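Local coordinates for protein beta-L-arabinobiosidase (Bacteroides thetaiotaomicron, PDB 5MQR) that probably hydrolyses glycosidic linkages in plant pectin as a gut bacterial glycosidase with beta-L-arabinobiosidase activity and a sialidase-like propeller, at residues A[36-48]-A[326-338]. Sequence-based numbering, arbitrary orientation.
Sequences SNPTYHDGQLSPV and NPSEFRWPLAISL. With NA (sodium ion), chain I.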
# COMPACT_ATOMS: atom_id res chain seq x y z
N SER A 36 9.74 14.67 14.44
CA SER A 36 8.62 14.97 15.32
C SER A 36 8.84 16.37 15.95
O SER A 36 9.95 16.70 16.40
CB SER A 36 8.50 13.89 16.39
OG SER A 36 7.38 14.11 17.21
N ASN A 37 7.79 17.19 15.93
CA ASN A 37 7.83 18.53 16.47
C ASN A 37 7.23 18.52 17.89
O ASN A 37 6.02 18.40 18.05
CB ASN A 37 7.05 19.48 15.54
CG ASN A 37 6.95 20.90 16.11
OD1 ASN A 37 7.56 21.22 17.12
ND2 ASN A 37 6.17 21.73 15.46
N PRO A 38 8.08 18.67 18.93
CA PRO A 38 7.63 18.53 20.33
C PRO A 38 6.61 19.57 20.83
O PRO A 38 6.00 19.37 21.87
CB PRO A 38 8.93 18.62 21.14
CG PRO A 38 9.86 19.35 20.28
CD PRO A 38 9.51 18.99 18.87
N THR A 39 6.47 20.69 20.11
CA THR A 39 5.44 21.70 20.36
C THR A 39 4.00 21.15 20.22
O THR A 39 3.08 21.69 20.81
CB THR A 39 5.70 22.94 19.45
OG1 THR A 39 6.85 23.63 19.94
CG2 THR A 39 4.55 23.93 19.48
N TYR A 40 3.81 20.09 19.44
CA TYR A 40 2.56 19.35 19.43
C TYR A 40 2.69 18.05 20.21
O TYR A 40 3.71 17.36 20.13
CB TYR A 40 2.16 19.01 18.01
CG TYR A 40 1.62 20.14 17.15
CD1 TYR A 40 2.43 21.22 16.76
CD2 TYR A 40 0.31 20.08 16.66
CE1 TYR A 40 1.94 22.23 15.94
CE2 TYR A 40 -0.20 21.08 15.83
CZ TYR A 40 0.61 22.15 15.47
OH TYR A 40 0.05 23.11 14.65
N HIS A 41 1.60 17.68 20.90
CA HIS A 41 1.54 16.42 21.63
C HIS A 41 1.61 15.21 20.73
O HIS A 41 2.14 14.18 21.16
CB HIS A 41 0.27 16.32 22.47
CG HIS A 41 0.21 17.28 23.62
ND1 HIS A 41 -0.93 17.51 24.33
CD2 HIS A 41 1.15 18.10 24.16
CE1 HIS A 41 -0.70 18.40 25.27
NE2 HIS A 41 0.56 18.77 25.20
N ASP A 42 1.09 15.33 19.51
CA ASP A 42 1.20 14.25 18.51
C ASP A 42 2.43 14.40 17.62
O ASP A 42 2.60 13.63 16.69
CB ASP A 42 -0.11 14.07 17.69
CG ASP A 42 -0.42 15.24 16.73
OD1 ASP A 42 0.37 16.20 16.61
OD2 ASP A 42 -1.49 15.21 16.10
N GLY A 43 3.29 15.38 17.89
CA GLY A 43 4.48 15.66 17.05
C GLY A 43 4.25 16.16 15.62
O GLY A 43 5.20 16.27 14.85
N GLN A 44 2.99 16.46 15.27
CA GLN A 44 2.54 16.62 13.90
C GLN A 44 2.74 15.37 13.07
O GLN A 44 2.81 15.46 11.87
CB GLN A 44 3.18 17.83 13.21
CG GLN A 44 2.93 19.13 13.93
CD GLN A 44 3.40 20.33 13.12
OE1 GLN A 44 4.50 20.82 13.31
NE2 GLN A 44 2.56 20.81 12.21
N LEU A 45 2.79 14.20 13.71
CA LEU A 45 2.88 12.91 13.03
C LEU A 45 1.49 12.39 12.72
O LEU A 45 0.62 12.37 13.59
CB LEU A 45 3.59 11.90 13.90
CG LEU A 45 5.01 12.26 14.35
CD1 LEU A 45 5.54 11.14 15.22
CD2 LEU A 45 5.95 12.50 13.16
N SER A 46 1.27 11.98 11.48
CA SER A 46 0.06 11.31 11.09
C SER A 46 0.17 9.87 11.56
O SER A 46 1.25 9.28 11.52
CB SER A 46 -0.11 11.34 9.57
OG SER A 46 -1.39 10.87 9.19
N PRO A 47 -0.93 9.30 12.05
CA PRO A 47 -0.89 7.93 12.53
C PRO A 47 -0.94 6.94 11.41
O PRO A 47 -1.44 7.26 10.35
CB PRO A 47 -2.15 7.81 13.38
CG PRO A 47 -3.11 8.75 12.72
CD PRO A 47 -2.26 9.91 12.25
N VAL A 48 -0.45 5.73 11.68
CA VAL A 48 -0.72 4.59 10.81
C VAL A 48 -2.21 4.22 10.91
O VAL A 48 -2.89 4.61 11.85
CB VAL A 48 0.24 3.41 11.06
CG1 VAL A 48 1.68 3.86 10.84
CG2 VAL A 48 0.07 2.81 12.45
N ASN A 326 9.46 7.16 21.84
CA ASN A 326 9.29 8.61 21.86
C ASN A 326 10.39 9.20 20.96
O ASN A 326 11.55 9.10 21.31
CB ASN A 326 9.41 9.18 23.28
CG ASN A 326 8.40 8.56 24.26
OD1 ASN A 326 8.75 7.71 25.11
ND2 ASN A 326 7.13 8.98 24.14
N PRO A 327 10.01 9.81 19.81
CA PRO A 327 10.95 10.37 18.84
C PRO A 327 11.38 11.78 19.26
O PRO A 327 11.27 12.75 18.50
CB PRO A 327 10.12 10.37 17.55
CG PRO A 327 8.76 10.73 18.04
CD PRO A 327 8.61 10.05 19.37
N SER A 328 11.86 11.90 20.49
CA SER A 328 11.89 13.19 21.15
C SER A 328 12.68 13.13 22.43
O SER A 328 12.88 12.05 23.00
CB SER A 328 10.45 13.63 21.44
OG SER A 328 10.43 14.92 22.04
N GLU A 329 13.11 14.31 22.88
CA GLU A 329 13.72 14.47 24.22
C GLU A 329 12.64 14.62 25.32
O GLU A 329 12.94 14.55 26.50
CB GLU A 329 14.69 15.65 24.24
CG GLU A 329 15.95 15.40 23.40
CD GLU A 329 16.84 14.28 23.95
OE1 GLU A 329 17.00 14.22 25.19
OE2 GLU A 329 17.34 13.44 23.16
N PHE A 330 11.39 14.80 24.90
CA PHE A 330 10.22 14.78 25.78
C PHE A 330 9.55 13.43 25.58
O PHE A 330 9.75 12.79 24.54
CB PHE A 330 9.27 15.91 25.42
CG PHE A 330 9.91 17.27 25.49
CD1 PHE A 330 10.63 17.78 24.41
CD2 PHE A 330 9.79 18.05 26.63
CE1 PHE A 330 11.21 19.03 24.46
CE2 PHE A 330 10.39 19.30 26.71
CZ PHE A 330 11.11 19.79 25.61
N ARG A 331 8.76 12.99 26.56
CA ARG A 331 8.12 11.69 26.44
C ARG A 331 6.80 11.77 25.70
O ARG A 331 5.79 11.27 26.17
CB ARG A 331 8.01 11.03 27.81
CG ARG A 331 9.37 10.93 28.47
CD ARG A 331 9.35 10.09 29.72
NE ARG A 331 10.67 10.05 30.35
CZ ARG A 331 11.13 9.08 31.14
NH1 ARG A 331 10.38 8.03 31.48
NH2 ARG A 331 12.37 9.16 31.61
N TRP A 332 6.81 12.35 24.51
CA TRP A 332 5.66 12.35 23.61
C TRP A 332 6.08 12.74 22.19
O TRP A 332 7.10 13.35 22.03
CB TRP A 332 4.61 13.35 24.10
CG TRP A 332 4.99 14.81 24.01
CD1 TRP A 332 4.95 15.60 22.89
CD2 TRP A 332 5.41 15.66 25.08
NE1 TRP A 332 5.31 16.90 23.21
CE2 TRP A 332 5.62 16.95 24.54
CE3 TRP A 332 5.64 15.45 26.44
CZ2 TRP A 332 6.05 18.04 25.32
CZ3 TRP A 332 6.05 16.55 27.23
CH2 TRP A 332 6.25 17.81 26.67
N PRO A 333 5.32 12.38 21.17
CA PRO A 333 4.31 11.32 21.22
C PRO A 333 4.97 9.95 21.30
O PRO A 333 6.19 9.85 21.43
CB PRO A 333 3.61 11.46 19.87
CG PRO A 333 4.74 11.89 18.96
CD PRO A 333 5.67 12.74 19.78
N LEU A 334 4.16 8.91 21.24
CA LEU A 334 4.69 7.57 21.04
C LEU A 334 4.51 7.32 19.54
O LEU A 334 3.41 7.51 19.00
CB LEU A 334 3.91 6.55 21.85
CG LEU A 334 4.55 5.16 21.98
CD1 LEU A 334 5.83 5.25 22.79
CD2 LEU A 334 3.58 4.21 22.65
N ALA A 335 5.61 6.96 18.88
CA ALA A 335 5.67 6.86 17.43
C ALA A 335 6.15 5.48 17.00
O ALA A 335 6.65 4.70 17.81
CB ALA A 335 6.60 7.94 16.90
N ILE A 336 6.01 5.21 15.71
CA ILE A 336 6.43 3.96 15.11
C ILE A 336 7.24 4.28 13.84
O ILE A 336 6.89 5.18 13.05
CB ILE A 336 5.24 3.02 14.81
CG1 ILE A 336 5.74 1.68 14.22
CG2 ILE A 336 4.19 3.67 13.89
CD1 ILE A 336 4.67 0.61 14.09
N SER A 337 8.34 3.54 13.68
CA SER A 337 9.16 3.57 12.49
C SER A 337 9.24 2.15 11.92
O SER A 337 9.38 1.19 12.67
CB SER A 337 10.58 4.11 12.82
OG SER A 337 10.62 5.50 13.15
N LEU A 338 9.18 2.03 10.60
CA LEU A 338 9.21 0.73 9.91
C LEU A 338 10.52 0.48 9.16
O LEU A 338 11.23 1.42 8.78
CB LEU A 338 8.04 0.64 8.92
CG LEU A 338 6.67 0.97 9.52
CD1 LEU A 338 5.62 0.98 8.43
CD2 LEU A 338 6.30 0.01 10.65
NA NA I . 3.22 14.97 9.42
O HOH W 1 11.81 13.17 15.62
O HOH W 2 10.97 15.36 18.79
O HOH W 3 2.99 12.89 9.35
O HOH W 4 5.34 15.58 10.07
O HOH W 5 4.30 15.30 7.16
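Trp332 and Pro38 make the direct hydrogen bond of this contact. The indole NE1 lies 2.9 Å from Pro38 O with an N-H...O angle of 155°, and the acceptor sits close to the ring plane, so the bond leaves along the indole edge. The side chain gets there with CG between its own backbone N and carbonyl carbon (chi1 68°). Two waters add indirect bonds: one joins Ser36 N to Pro327 O, the other donates to both Ser36 O and Pro327 O.

Aromatic contact comes from His41, whose edge, led by CD2, faces the five-membered ring of Trp332 in a T-shaped pair, with centroids 5.6 Å apart and planes at 73°. Phe330 CB lies over one face of the same indole. His41 NE2, next to CD2 in the ring, is hydrogen-bonded to Pro578 O, which limits how the imidazole can turn.

Pro333 follows a cis peptide bond, and its ring carbons make van der Waals contacts with two oxygens: CB meets the carbonyl His41 O at 3.4 Å, and CD meets the hydroxyl Ser36 OG at 3.4 Å. Apolar packing adds Leu45 CD1, which touches Pro333 CG at 3.9 Å, the two side chains crossing at about a right angle. The same methyl touches Ala335 CB at 3.8 Å, while Val48 CG1 reaches Ile336 CG2 at 4.0 Å.

The loop at 36-48 thus packs on the loop 326-333 and the first residues of strand 334-339 in a four-stranded antiparallel sheet, consistent with a propeller blade. Beyond the interface, Gln44 O binds sodium with Glu494 and Asn495. Chemically, apolar and ring-carbon contacts join one direct indole bond and two water bridges, so polar partners meet the carbonyls of Pro38 and Pro327.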